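Local coordinates for adhesion and penetration protein autotransporter (Haemophilus influenzae, PDB 3SYJ) that promotes bacterial adherence and invasion by directly binding a host cell structure, and is probably also a serine protease, at residues 68-73 / 115-120; 102-107 / 253-258; 59-64 / 219-224. All coordinates share one frame; numbering follows the deposited sequence.

In the fold
From the N terminus, residues 59-64 come first, followed after a short turn by 68-73; their strands, 61-64 and 67-69, pair as an antiparallel hairpin. Contact 1 closes the loop from 68-73 to 115-120. It is nested inside the much longer loop that contact 3 closes when 59-64 meets 219-224. Contact 2, joining 102-107 to 253-258, crosses both of the others. Contacts 1 and 2 touch, through Tyr116 OH to Arg255 N for example, and contacts 1 and 3 through Ser70 OG to Val59 O. All lie in the N-terminal protease domain of the passenger, tying the hairpin and the 101-119 loop to strand 221-226 and helix 256-266.

Contact 1 of 3, residues 68-73 / 115-120; sequences IVSVAH and DYHNPR
With CG of His73 set between its backbone N and carbonyl carbon (chi1 86°) and CG of Asp115 anti to the backbone N (chi1 -162°), the imidazole and carboxylate meet. His73 ND1 donates to Asp115 OD2 at 2.8 Å; the oxygen lies in the ring plane and accepts the hydrogen bond through its syn lone pair. The second oxygen is taken by the backbone, His73 N to Asp115 OD1 at 2.9 Å, so two bonds fix the carboxylate against the histidine. Asp115 OD2 also forms a salt bridge with Arg239. His73, Asp115 and Ser218, the active-site serine by similarity, have the geometry of a Ser-His-Asp charge relay, consistent with the catalytic triad of a chymotrypsin-like protease.

Next to this site the segments run roughly antiparallel and make one bridge, a hydrogen-bonded pair: Ser70 N binds His117 O at 3.2 Å, and His117 N binds Ser70 O at 3.0 Å. Ala72 CA makes a CH-pi contact over one face of the His117 ring, 4.1 Å from the centroid, and Pro119 CG lies over the opposite face, toward the rim. Asn103 binds its ND1 and Tyr77 its NE2. Farther along, Ile68 N bonds to Pro119 O, while Ile68 CG1 presses on Pro119 CB at 3.4 Å, a tight apolar fit. Val69 CG2 packs against Tyr116 CZ at 3.7 Å.

Contact 2 of 3, residues 102-107 / 253-258; sequences NNYKKD and LVRKSY
The backbones of Tyr104 and Tyr258 stay well apart, their CA atoms 8.3 Å from each other, and side chains fill the gap between the 102-107 loop and the start of helix 256-266. Over one face of the Tyr104 ring sits Arg255 NH1, 3.0 Å above the plane and close to the ring centre; the guanidinium stands on edge, its plane 74° from that of the ring, in a cation-pi interaction with CZ 4.2 Å from the centroid. The arginine chain is extended from CG to NE, which carries the charge across to the ring, and its NH2 is bonded to Glu113 O.

Helix 256-266 follows barrel strand 249-253, as in the C-terminal helix of chymotrypsin-like proteases; Arg255 occupies its N-cap position, and Tyr258 lies in its first turn. The edge of Tyr104 points into the face of Tyr258, a T-shaped pair with centroids 4.7 Å apart and planes at 61°; CD1 of Tyr104 lies over the centre of that ring. At its far end Tyr258 OH donates to Asn102 O at 2.7 Å, approaching from above the carbonyl plane. The loop backbone at Asn102 and Tyr104 is in turn hydrogen-bonded to Asn118 and Tyr116.

Contact 3 of 3, residues 59-64 / 219-224; sequences VAALVE and GSPMFI
Apolar packing joins the two segments through Ala61, the residue of 59-64 whose side chain meets those of 219-224. Its methyl touches the Pro221 ring, with Ala61 CB 3.9 Å from Pro221 CG; the CB atoms of both residues point toward the opposite segment. Farther along strand 221-226, CZ of Phe223 comes near the same methyl, Ala61 CB, at 4.4 Å, a looser contact. The torsion of Phe223, with CG beside its backbone N (chi1 -57°), brings the end of the ring toward Ala61 although its CB lies to the flank. One small side chain thus sits against a proline and a phenylalanine two positions apart on a strand. Strand 231-238 packs on Pro221 through Ile234 and bonds the Gly219 backbone through Leu238.

Backbone polar atoms meet at the other end, where Val59 and Ser220 come closest, 4.3 Å between their CA atoms. The carbonyl oxygens Val59 O and Gly219 O lie 3.2 Å apart; both are acceptors, so the pair cannot be bonded directly. Val59 O instead accepts a hydrogen bond from Ser70 OG. The positive phi of Gly219, 96°, and the tight space by Val59 O suit a residue without a side chain.

Gly219 directly follows Ser218, the active-site serine by similarity, within the Gly-Asp-Ser-Gly signature of chymotrypsin-clan serine proteases. Here strand 61-64, of the hairpin that leads to His73, meets strand 221-226 of the seven-stranded antiparallel sheet, consistent with the two-barrel chymotrypsin-like fold, in which the active site lies between the barrels.

Contact 1 of 3, residues 68-73 / 115-120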
ATOM      1  N   ILE A  68     -15.277 -64.210 -17.870  1.00 19.92           N
ATOM      2  CA  ILE A  68     -15.666 -63.465 -19.057  1.00 16.01           C
ATOM      3  C   ILE A  68     -16.810 -64.182 -19.745  1.00 19.26           C
ATOM      4  O   ILE A  68     -17.198 -65.288 -19.348  1.00 18.96           O
ATOM      5  CB  ILE A  68     -14.502 -63.314 -20.047  1.00 18.83           C
ATOM      6  CG1 ILE A  68     -13.903 -64.683 -20.385  1.00 16.26           C
ATOM      7  CG2 ILE A  68     -13.448 -62.379 -19.476  1.00 15.50           C
ATOM      8  CD1 ILE A  68     -12.855 -64.637 -21.475  1.00 14.24           C
ATOM      9  N   VAL A  69     -17.359 -63.546 -20.773  1.00 22.52           N
ATOM     10  CA  VAL A  69     -18.443 -64.135 -21.555  1.00 17.56           C
ATOM     11  C   VAL A  69     -18.150 -63.952 -23.038  1.00 16.98           C
ATOM     12  O   VAL A  69     -17.600 -62.928 -23.446  1.00 15.67           O
ATOM     13  CB  VAL A  69     -19.805 -63.518 -21.197  1.00 17.44           C
ATOM     14  CG1 VAL A  69     -19.935 -62.114 -21.771  1.00 14.12           C
ATOM     15  CG2 VAL A  69     -20.928 -64.397 -21.700  1.00 20.20           C
ATOM     16  N   SER A  70     -18.495 -64.958 -23.834  1.00 17.82           N
ATOM     17  CA  SER A  70     -18.268 -64.932 -25.278  1.00 20.53           C
ATOM     18  C   SER A  70     -19.044 -66.083 -25.906  1.00 20.94           C
ATOM     19  O   SER A  70     -19.788 -66.766 -25.210  1.00 24.37           O
ATOM     20  CB  SER A  70     -16.774 -65.059 -25.591  1.00 17.46           C
ATOM     21  OG  SER A  70     -16.506 -64.793 -26.953  1.00 16.74           O
ATOM     22  N   VAL A  71     -18.887 -66.300 -27.212  1.00 22.93           N
ATOM     23  CA  VAL A  71     -19.534 -67.441 -27.863  1.00 22.01           C
ATOM     24  C   VAL A  71     -18.627 -68.679 -27.828  1.00 21.05           C
ATOM     25  O   VAL A  71     -17.400 -68.569 -27.905  1.00 19.27           O
ATOM     26  CB  VAL A  71     -19.969 -67.131 -29.344  1.00 26.70           C
ATOM     27  CG1 VAL A  71     -21.157 -66.169 -29.384  1.00 16.56           C
ATOM     28  CG2 VAL A  71     -18.802 -66.595 -30.167  1.00 21.08           C
ATOM     29  N   ALA A  72     -19.239 -69.854 -27.710  1.00 22.01           N
ATOM     30  CA  ALA A  72     -18.495 -71.112 -27.718  1.00 21.06           C
ATOM     31  C   ALA A  72     -17.690 -71.313 -28.997  1.00 26.11           C
ATOM     32  O   ALA A  72     -16.602 -71.892 -28.965  1.00 26.09           O
ATOM     33  CB  ALA A  72     -19.434 -72.290 -27.501  1.00 20.75           C
ATOM     34  N   HIS A  73     -18.215 -70.847 -30.130  1.00 28.06           N
ATOM     35  CA  HIS A  73     -17.546 -71.117 -31.398  1.00 25.21           C
ATOM     36  C   HIS A  73     -16.229 -70.358 -31.541  1.00 25.26           C
ATOM     37  O   HIS A  73     -15.434 -70.639 -32.435  1.00 25.79           O
ATOM     38  CB  HIS A  73     -18.490 -70.965 -32.615  1.00 32.32           C
ATOM     39  CG  HIS A  73     -18.616 -69.569 -33.149  1.00 32.77           C
ATOM     40  ND1 HIS A  73     -19.783 -68.840 -33.052  1.00 31.92           N
ATOM     41  CD2 HIS A  73     -17.742 -68.790 -33.831  1.00 30.12           C
ATOM     42  CE1 HIS A  73     -19.616 -67.664 -33.631  1.00 29.90           C
ATOM     43  NE2 HIS A  73     -18.384 -67.606 -34.106  1.00 30.29           N
ATOM     44  N   ASP A 115     -24.151 -72.030 -28.386  1.00 26.63           N
ATOM     45  CA  ASP A 115     -23.059 -71.168 -28.836  1.00 27.54           C
ATOM     46  C   ASP A 115     -22.882 -70.065 -27.791  1.00 28.90           C
ATOM     47  O   ASP A 115     -23.276 -68.910 -27.996  1.00 25.61           O
ATOM     48  CB  ASP A 115     -23.352 -70.580 -30.219  1.00 28.48           C
ATOM     49  CG  ASP A 115     -22.107 -70.045 -30.915  1.00 29.54           C
ATOM     50  OD1 ASP A 115     -20.989 -70.171 -30.364  1.00 27.55           O
ATOM     51  OD2 ASP A 115     -22.251 -69.497 -32.028  1.00 29.98           O
ATOM     52  N   TYR A 116     -22.301 -70.441 -26.657  1.00 25.06           N
ATOM     53  CA  TYR A 116     -22.226 -69.561 -25.503  1.00 24.19           C
ATOM     54  C   TYR A 116     -21.294 -70.181 -24.484  1.00 22.05           C
ATOM     55  O   TYR A 116     -21.430 -71.358 -24.161  1.00 22.12           O
ATOM     56  CB  TYR A 116     -23.621 -69.411 -24.894  1.00 23.18           C
ATOM     57  CG  TYR A 116     -23.730 -68.390 -23.783  1.00 20.83           C
ATOM     58  CD1 TYR A 116     -24.438 -67.216 -23.971  1.00 21.57           C
ATOM     59  CD2 TYR A 116     -23.131 -68.605 -22.543  1.00 23.28           C
ATOM     60  CE1 TYR A 116     -24.552 -66.279 -22.962  1.00 25.18           C
ATOM     61  CE2 TYR A 116     -23.240 -67.670 -21.522  1.00 22.02           C
ATOM     62  CZ  TYR A 116     -23.951 -66.509 -21.743  1.00 22.89           C
ATOM     63  OH  TYR A 116     -24.074 -65.568 -20.751  1.00 21.68           O
ATOM     64  N   HIS A 117     -20.338 -69.407 -23.984  1.00 22.03           N
ATOM     65  CA  HIS A 117     -19.492 -69.897 -22.893  1.00 21.66           C
ATOM     66  C   HIS A 117     -19.064 -68.810 -21.891  1.00 22.53           C
ATOM     67  O   HIS A 117     -19.049 -67.620 -22.214  1.00 23.08           O
ATOM     68  CB  HIS A 117     -18.286 -70.703 -23.415  1.00 19.33           C
ATOM     69  CG  HIS A 117     -17.246 -69.883 -24.115  1.00 18.67           C
ATOM     70  ND1 HIS A 117     -16.246 -70.450 -24.876  1.00 20.13           N
ATOM     71  CD2 HIS A 117     -17.050 -68.543 -24.178  1.00 21.04           C
ATOM     72  CE1 HIS A 117     -15.474 -69.498 -25.373  1.00 17.77           C
ATOM     73  NE2 HIS A 117     -15.941 -68.331 -24.965  1.00 18.24           N
ATOM     74  N   ASN A 118     -18.728 -69.242 -20.676  1.00 21.78           N
ATOM     75  CA  ASN A 118     -18.345 -68.350 -19.580  1.00 19.73           C
ATOM     76  C   ASN A 118     -16.966 -68.694 -19.018  1.00 22.77           C
ATOM     77  O   ASN A 118     -16.862 -69.244 -17.923  1.00 19.25           O
ATOM     78  CB  ASN A 118     -19.366 -68.442 -18.450  1.00 19.04           C
ATOM     79  CG  ASN A 118     -20.369 -67.314 -18.474  1.00 24.23           C
ATOM     80  OD1 ASN A 118     -19.997 -66.141 -18.505  1.00 34.14           O
ATOM     81  ND2 ASN A 118     -21.649 -67.658 -18.437  1.00 22.81           N
ATOM     82  N   PRO A 119     -15.903 -68.373 -19.769  1.00 19.60           N
ATOM     83  CA  PRO A 119     -14.535 -68.736 -19.388  1.00 16.29           C
ATOM     84  C   PRO A 119     -14.123 -68.206 -18.019  1.00 20.83           C
ATOM     85  O   PRO A 119     -14.479 -67.088 -17.633  1.00 20.29           O
ATOM     86  CB  PRO A 119     -13.681 -68.083 -20.477  1.00 16.41           C
ATOM     87  CG  PRO A 119     -14.587 -67.962 -21.648  1.00 20.66           C
ATOM     88  CD  PRO A 119     -15.955 -67.700 -21.075  1.00 18.80           C
ATOM     89  N   ARG A 120     -13.375 -69.032 -17.292  1.00 20.90           N
ATOM     90  CA  ARG A 120     -12.768 -68.656 -16.023  1.00 19.36           C
ATOM     91  C   ARG A 120     -11.299 -68.327 -16.294  1.00 18.94           C
ATOM     92  O   ARG A 120     -10.628 -69.043 -17.039  1.00 19.68           O
ATOM     93  CB  ARG A 120     -12.887 -69.822 -15.034  1.00 22.10           C
ATOM     94  CG  ARG A 120     -12.361 -69.563 -13.633  1.00 20.44           C
ATOM     95  CD  ARG A 120     -12.331 -70.852 -12.819  1.00 21.38           C
ATOM     96  NE  ARG A 120     -12.207 -70.593 -11.387  1.00 24.90           N
ATOM     97  CZ  ARG A 120     -11.695 -71.451 -10.507  1.00 26.01           C
ATOM     98  NH1 ARG A 120     -11.250 -72.636 -10.905  1.00 20.90           N
ATOM     99  NH2 ARG A 120     -11.620 -71.120  -9.224  1.00 21.48           N
TER

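Contact 2 of 3, residues 102-107 / 253-258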
ATOM      1  N   ASN A 102     -16.095 -73.365 -19.913  1.00 22.92           N
ATOM      2  CA  ASN A 102     -17.501 -73.455 -19.551  1.00 21.05           C
ATOM      3  C   ASN A 102     -18.406 -73.268 -20.764  1.00 24.66           C
ATOM      4  O   ASN A 102     -19.258 -72.383 -20.789  1.00 22.75           O
ATOM      5  CB  ASN A 102     -17.851 -72.458 -18.446  1.00 24.79           C
ATOM      6  CG  ASN A 102     -17.130 -72.762 -17.135  1.00 26.80           C
ATOM      7  OD1 ASN A 102     -17.157 -73.889 -16.649  1.00 19.48           O
ATOM      8  ND2 ASN A 102     -16.488 -71.754 -16.562  1.00 22.12           N
ATOM      9  N   ASN A 103     -18.207 -74.116 -21.767  1.00 26.11           N
ATOM     10  CA  ASN A 103     -19.094 -74.164 -22.919  1.00 25.20           C
ATOM     11  C   ASN A 103     -20.471 -74.666 -22.498  1.00 25.42           C
ATOM     12  O   ASN A 103     -20.605 -75.733 -21.904  1.00 32.76           O
ATOM     13  CB  ASN A 103     -18.509 -75.046 -24.028  1.00 23.98           C
ATOM     14  CG  ASN A 103     -17.235 -74.466 -24.630  1.00 22.40           C
ATOM     15  OD1 ASN A 103     -17.086 -73.252 -24.746  1.00 22.14           O
ATOM     16  ND2 ASN A 103     -16.313 -75.337 -25.018  1.00 28.62           N
ATOM     17  N   TYR A 104     -21.488 -73.869 -22.794  1.00 22.81           N
ATOM     18  CA  TYR A 104     -22.875 -74.193 -22.484  1.00 29.44           C
ATOM     19  C   TYR A 104     -23.298 -75.553 -23.041  1.00 29.75           C
ATOM     20  O   TYR A 104     -22.971 -75.894 -24.174  1.00 28.03           O
ATOM     21  CB  TYR A 104     -23.755 -73.116 -23.098  1.00 24.27           C
ATOM     22  CG  TYR A 104     -25.148 -73.029 -22.553  1.00 27.67           C
ATOM     23  CD1 TYR A 104     -25.428 -72.248 -21.441  1.00 21.67           C
ATOM     24  CD2 TYR A 104     -26.199 -73.686 -23.180  1.00 27.44           C
ATOM     25  CE1 TYR A 104     -26.711 -72.142 -20.955  1.00 28.30           C
ATOM     26  CE2 TYR A 104     -27.487 -73.587 -22.701  1.00 25.81           C
ATOM     27  CZ  TYR A 104     -27.739 -72.812 -21.591  1.00 30.63           C
ATOM     28  OH  TYR A 104     -29.024 -72.705 -21.107  1.00 34.07           O
ATOM     29  N   LYS A 105     -24.022 -76.324 -22.236  1.00 30.43           N
ATOM     30  CA  LYS A 105     -24.628 -77.565 -22.701  1.00 34.50           C
ATOM     31  C   LYS A 105     -26.140 -77.414 -22.662  1.00 35.41           C
ATOM     32  O   LYS A 105     -26.723 -77.212 -21.598  1.00 34.83           O
ATOM     33  CB  LYS A 105     -24.215 -78.753 -21.826  1.00 34.72           C
ATOM     34  CG  LYS A 105     -24.810 -80.098 -22.271  1.00 35.29           C
ATOM     35  CD  LYS A 105     -24.810 -81.122 -21.135  1.00 43.59           C
ATOM     36  CE  LYS A 105     -25.298 -82.506 -21.583  1.00 51.68           C
ATOM     37  NZ  LYS A 105     -24.223 -83.340 -22.213  1.00 52.12           N
ATOM     38  N   LYS A 106     -26.772 -77.510 -23.826  1.00 38.00           N
ATOM     39  CA  LYS A 106     -28.223 -77.447 -23.922  1.00 35.96           C
ATOM     40  C   LYS A 106     -28.863 -78.750 -23.448  1.00 37.39           C
ATOM     41  O   LYS A 106     -28.525 -79.831 -23.932  1.00 32.36           O
ATOM     42  CB  LYS A 106     -28.637 -77.163 -25.362  1.00 35.16           C
ATOM     43  CG  LYS A 106     -30.116 -76.844 -25.547  1.00 38.31           C
ATOM     44  CD  LYS A 106     -30.410 -76.592 -27.023  1.00 43.70           C
ATOM     45  CE  LYS A 106     -31.868 -76.274 -27.286  1.00 41.49           C
ATOM     46  NZ  LYS A 106     -32.098 -76.073 -28.747  1.00 42.35           N
ATOM     47  N   ASP A 107     -29.783 -78.635 -22.494  1.00 38.18           N
ATOM     48  CA  ASP A 107     -30.510 -79.786 -21.971  1.00 38.28           C
ATOM     49  C   ASP A 107     -31.796 -79.354 -21.273  1.00 40.55           C
ATOM     50  O   ASP A 107     -32.141 -78.174 -21.260  1.00 39.66           O
ATOM     51  CB  ASP A 107     -29.629 -80.642 -21.046  1.00 44.01           C
ATOM     52  CG  ASP A 107     -29.173 -79.899 -19.789  1.00 43.19           C
ATOM     53  OD1 ASP A 107     -29.878 -78.971 -19.334  1.00 41.57           O
ATOM     54  OD2 ASP A 107     -28.105 -80.267 -19.246  1.00 39.84           O
ATOM     55  N   LEU A 253     -28.763 -63.340 -25.700  1.00 21.53           N
ATOM     56  CA  LEU A 253     -28.853 -62.633 -24.426  1.00 22.96           C
ATOM     57  C   LEU A 253     -27.950 -63.288 -23.378  1.00 22.16           C
ATOM     58  O   LEU A 253     -27.670 -64.480 -23.459  1.00 20.07           O
ATOM     59  CB  LEU A 253     -30.304 -62.579 -23.935  1.00 24.50           C
ATOM     60  CG  LEU A 253     -31.312 -61.869 -24.850  1.00 26.55           C
ATOM     61  CD1 LEU A 253     -32.694 -61.865 -24.215  1.00 30.97           C
ATOM     62  CD2 LEU A 253     -30.882 -60.448 -25.177  1.00 24.05           C
ATOM     63  N   VAL A 254     -27.481 -62.510 -22.404  1.00 24.25           N
ATOM     64  CA  VAL A 254     -26.588 -63.062 -21.385  1.00 24.69           C
ATOM     65  C   VAL A 254     -27.373 -63.915 -20.400  1.00 24.35           C
ATOM     66  O   VAL A 254     -28.544 -63.641 -20.128  1.00 27.62           O
ATOM     67  CB  VAL A 254     -25.812 -61.965 -20.627  1.00 21.31           C
ATOM     68  CG1 VAL A 254     -24.805 -61.290 -21.559  1.00 18.80           C
ATOM     69  CG2 VAL A 254     -26.779 -60.951 -20.022  1.00 17.67           C
ATOM     70  N   ARG A 255     -26.715 -64.935 -19.857  1.00 21.93           N
ATOM     71  CA  ARG A 255     -27.387 -65.924 -19.023  1.00 24.48           C
ATOM     72  C   ARG A 255     -26.927 -65.885 -17.562  1.00 24.39           C
ATOM     73  O   ARG A 255     -25.978 -66.554 -17.177  1.00 21.95           O
ATOM     74  CB  ARG A 255     -27.226 -67.311 -19.646  1.00 21.77           C
ATOM     75  CG  ARG A 255     -27.669 -67.310 -21.111  1.00 24.32           C
ATOM     76  CD  ARG A 255     -27.488 -68.646 -21.810  1.00 24.91           C
ATOM     77  NE  ARG A 255     -27.667 -68.506 -23.253  1.00 23.20           N
ATOM     78  CZ  ARG A 255     -27.230 -69.385 -24.148  1.00 23.91           C
ATOM     79  NH1 ARG A 255     -26.599 -70.475 -23.751  1.00 25.23           N
ATOM     80  NH2 ARG A 255     -27.420 -69.171 -25.440  1.00 26.10           N
ATOM     81  N   LYS A 256     -27.626 -65.092 -16.758  1.00 25.18           N
ATOM     82  CA  LYS A 256     -27.253 -64.842 -15.373  1.00 24.93           C
ATOM     83  C   LYS A 256     -27.363 -66.094 -14.495  1.00 27.12           C
ATOM     84  O   LYS A 256     -26.556 -66.295 -13.591  1.00 24.51           O
ATOM     85  CB  LYS A 256     -28.141 -63.731 -14.813  1.00 27.82           C
ATOM     86  CG  LYS A 256     -27.754 -63.209 -13.444  1.00 26.68           C
ATOM     87  CD  LYS A 256     -26.959 -61.922 -13.563  1.00 36.54           C
ATOM     88  CE  LYS A 256     -27.113 -61.055 -12.317  1.00 45.93           C
ATOM     89  NZ  LYS A 256     -28.520 -60.587 -12.121  1.00 42.64           N
ATOM     90  N   SER A 257     -28.365 -66.930 -14.758  1.00 29.10           N
ATOM     91  CA  SER A 257     -28.579 -68.140 -13.965  1.00 26.97           C
ATOM     92  C   SER A 257     -27.536 -69.192 -14.266  1.00 28.96           C
ATOM     93  O   SER A 257     -27.124 -69.943 -13.384  1.00 30.15           O
ATOM     94  CB  SER A 257     -29.966 -68.726 -14.221  1.00 35.25           C
ATOM     95  OG  SER A 257     -30.917 -68.174 -13.331  1.00 50.04           O
ATOM     96  N   TYR A 258     -27.126 -69.260 -15.524  1.00 24.76           N
ATOM     97  CA  TYR A 258     -26.094 -70.199 -15.918  1.00 27.14           C
ATOM     98  C   TYR A 258     -24.784 -69.772 -15.293  1.00 24.81           C
ATOM     99  O   TYR A 258     -24.039 -70.595 -14.766  1.00 28.08           O
ATOM    100  CB  TYR A 258     -25.967 -70.236 -17.434  1.00 23.34           C
ATOM    101  CG  TYR A 258     -24.780 -71.000 -17.962  1.00 21.59           C
ATOM    102  CD1 TYR A 258     -24.693 -72.379 -17.815  1.00 22.50           C
ATOM    103  CD2 TYR A 258     -23.761 -70.346 -18.644  1.00 19.46           C
ATOM    104  CE1 TYR A 258     -23.613 -73.085 -18.321  1.00 19.50           C
ATOM    105  CE2 TYR A 258     -22.683 -71.040 -19.156  1.00 24.18           C
ATOM    106  CZ  TYR A 258     -22.614 -72.410 -18.991  1.00 22.31           C
ATOM    107  OH  TYR A 258     -21.539 -73.102 -19.496  1.00 23.32           O
TER

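Contact 3 of 3, residues 59-64 / 219-224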
ATOM      1  N   VAL A  59     -13.446 -59.804 -28.299  1.00 17.24           N
ATOM      2  CA  VAL A  59     -14.334 -60.965 -28.335  1.00 19.14           C
ATOM      3  C   VAL A  59     -14.949 -61.330 -26.982  1.00 21.78           C
ATOM      4  O   VAL A  59     -15.731 -62.281 -26.898  1.00 22.75           O
ATOM      5  CB  VAL A  59     -13.660 -62.210 -28.950  1.00 16.58           C
ATOM      6  CG1 VAL A  59     -13.111 -61.891 -30.333  1.00 17.13           C
ATOM      7  CG2 VAL A  59     -12.565 -62.722 -28.042  1.00 18.45           C
ATOM      8  N   ALA A  60     -14.621 -60.586 -25.927  1.00 18.37           N
ATOM      9  CA  ALA A  60     -15.151 -60.928 -24.599  1.00 19.58           C
ATOM     10  C   ALA A  60     -15.323 -59.750 -23.651  1.00 15.64           C
ATOM     11  O   ALA A  60     -14.721 -58.686 -23.830  1.00 15.48           O
ATOM     12  CB  ALA A  60     -14.304 -62.016 -23.939  1.00 12.99           C
ATOM     13  N   ALA A  61     -16.147 -59.955 -22.631  1.00 11.79           N
ATOM     14  CA  ALA A  61     -16.399 -58.910 -21.654  1.00 14.16           C
ATOM     15  C   ALA A  61     -16.313 -59.462 -20.233  1.00 14.70           C
ATOM     16  O   ALA A  61     -16.647 -60.624 -19.983  1.00 14.99           O
ATOM     17  CB  ALA A  61     -17.753 -58.259 -21.904  1.00 15.44           C
ATOM     18  N   LEU A  62     -15.851 -58.622 -19.315  1.00 14.66           N
ATOM     19  CA  LEU A  62     -15.605 -59.033 -17.935  1.00 17.29           C
ATOM     20  C   LEU A  62     -16.887 -58.963 -17.097  1.00 15.21           C
ATOM     21  O   LEU A  62     -17.394 -57.876 -16.819  1.00 12.78           O
ATOM     22  CB  LEU A  62     -14.502 -58.155 -17.326  1.00 13.54           C
ATOM     23  CG  LEU A  62     -13.881 -58.566 -15.984  1.00 18.33           C
ATOM     24  CD1 LEU A  62     -13.083 -59.867 -16.086  1.00  9.09           C
ATOM     25  CD2 LEU A  62     -13.008 -57.440 -15.474  1.00 14.43           C
ATOM     26  N   VAL A  63     -17.408 -60.125 -16.703  1.00 12.31           N
ATOM     27  CA  VAL A  63     -18.675 -60.184 -15.981  1.00 16.98           C
ATOM     28  C   VAL A  63     -18.501 -60.525 -14.489  1.00 23.68           C
ATOM     29  O   VAL A  63     -19.443 -60.406 -13.704  1.00 22.13           O
ATOM     30  CB  VAL A  63     -19.659 -61.192 -16.634  1.00 21.86           C
ATOM     31  CG1 VAL A  63     -19.955 -60.811 -18.086  1.00 16.78           C
ATOM     32  CG2 VAL A  63     -19.103 -62.597 -16.566  1.00 18.05           C
ATOM     33  N   GLU A  64     -17.304 -60.959 -14.107  1.00 22.83           N
ATOM     34  CA  GLU A  64     -16.958 -61.129 -12.699  1.00 21.25           C
ATOM     35  C   GLU A  64     -15.457 -60.930 -12.585  1.00 23.17           C
ATOM     36  O   GLU A  64     -14.788 -60.713 -13.596  1.00 22.87           O
ATOM     37  CB  GLU A  64     -17.359 -62.513 -12.197  1.00 22.00           C
ATOM     38  CG  GLU A  64     -18.261 -62.487 -10.951  1.00 32.26           C
ATOM     39  CD  GLU A  64     -17.634 -61.769  -9.755  1.00 32.93           C
ATOM     40  OE1 GLU A  64     -18.328 -60.931  -9.135  1.00 30.81           O
ATOM     41  OE2 GLU A  64     -16.454 -62.039  -9.438  1.00 31.16           O
ATOM     42  N   GLY A 219     -19.232 -63.082 -30.620  1.00 22.85           N
ATOM     43  CA  GLY A 219     -18.786 -63.122 -29.242  1.00 22.46           C
ATOM     44  C   GLY A 219     -18.683 -61.741 -28.632  1.00 19.16           C
ATOM     45  O   GLY A 219     -18.846 -61.589 -27.419  1.00 19.96           O
ATOM     46  N   SER A 220     -18.417 -60.738 -29.468  1.00 19.33           N
ATOM     47  CA  SER A 220     -18.314 -59.354 -29.000  1.00 19.93           C
ATOM     48  C   SER A 220     -19.579 -58.958 -28.244  1.00 18.43           C
ATOM     49  O   SER A 220     -20.661 -59.459 -28.542  1.00 18.98           O
ATOM     50  CB  SER A 220     -18.061 -58.390 -30.170  1.00 17.09           C
ATOM     51  OG  SER A 220     -19.266 -58.120 -30.871  1.00 19.49           O
ATOM     52  N   PRO A 221     -19.444 -58.046 -27.269  1.00 17.10           N
ATOM     53  CA  PRO A 221     -20.529 -57.737 -26.341  1.00 12.98           C
ATOM     54  C   PRO A 221     -21.450 -56.626 -26.821  1.00 13.55           C
ATOM     55  O   PRO A 221     -21.053 -55.739 -27.569  1.00 12.00           O
ATOM     56  CB  PRO A 221     -19.785 -57.232 -25.099  1.00 11.18           C
ATOM     57  CG  PRO A 221     -18.362 -56.976 -25.536  1.00 12.92           C
ATOM     58  CD  PRO A 221     -18.260 -57.215 -27.000  1.00 15.36           C
ATOM     59  N   MET A 222     -22.680 -56.665 -26.340  1.00 15.29           N
ATOM     60  CA  MET A 222     -23.648 -55.626 -26.615  1.00 15.64           C
ATOM     61  C   MET A 222     -24.193 -55.211 -25.253  1.00 14.58           C
ATOM     62  O   MET A 222     -24.524 -56.062 -24.430  1.00 17.32           O
ATOM     63  CB  MET A 222     -24.728 -56.183 -27.548  1.00 14.50           C
ATOM     64  CG  MET A 222     -25.906 -55.281 -27.826  1.00 16.14           C
ATOM     65  SD  MET A 222     -27.388 -55.776 -26.936  1.00 21.94           S
ATOM     66  CE  MET A 222     -27.394 -54.535 -25.680  1.00 23.10           C
ATOM     67  N   PHE A 223     -24.248 -53.905 -25.005  1.00 14.22           N
ATOM     68  CA  PHE A 223     -24.593 -53.380 -23.688  1.00 13.22           C
ATOM     69  C   PHE A 223     -25.862 -52.554 -23.737  1.00 15.02           C
ATOM     70  O   PHE A 223     -26.140 -51.890 -24.730  1.00 14.40           O
ATOM     71  CB  PHE A 223     -23.463 -52.493 -23.159  1.00 12.07           C
ATOM     72  CG  PHE A 223     -22.135 -53.178 -23.088  1.00 11.62           C
ATOM     73  CD1 PHE A 223     -21.722 -53.792 -21.916  1.00  9.77           C
ATOM     74  CD2 PHE A 223     -21.297 -53.209 -24.191  1.00 10.85           C
ATOM     75  CE1 PHE A 223     -20.491 -54.432 -21.843  1.00  9.35           C
ATOM     76  CE2 PHE A 223     -20.064 -53.842 -24.127  1.00 12.31           C
ATOM     77  CZ  PHE A 223     -19.661 -54.455 -22.944  1.00  8.46           C
ATOM     78  N   ILE A 224     -26.629 -52.579 -22.652  1.00 14.68           N
ATOM     79  CA  ILE A 224     -27.845 -51.786 -22.588  1.00 14.67           C
ATOM     80  C   ILE A 224     -27.866 -50.951 -21.315  1.00 19.43           C
ATOM     81  O   ILE A 224     -27.412 -51.397 -20.256  1.00 16.95           O
ATOM     82  CB  ILE A 224     -29.117 -52.668 -22.722  1.00 20.34           C
ATOM     83  CG1 ILE A 224     -30.346 -51.815 -23.079  1.00 18.51           C
ATOM     84  CG2 ILE A 224     -29.338 -53.524 -21.467  1.00 16.38           C
ATOM     85  CD1 ILE A 224     -31.570 -52.628 -23.450  1.00 16.34           C
TER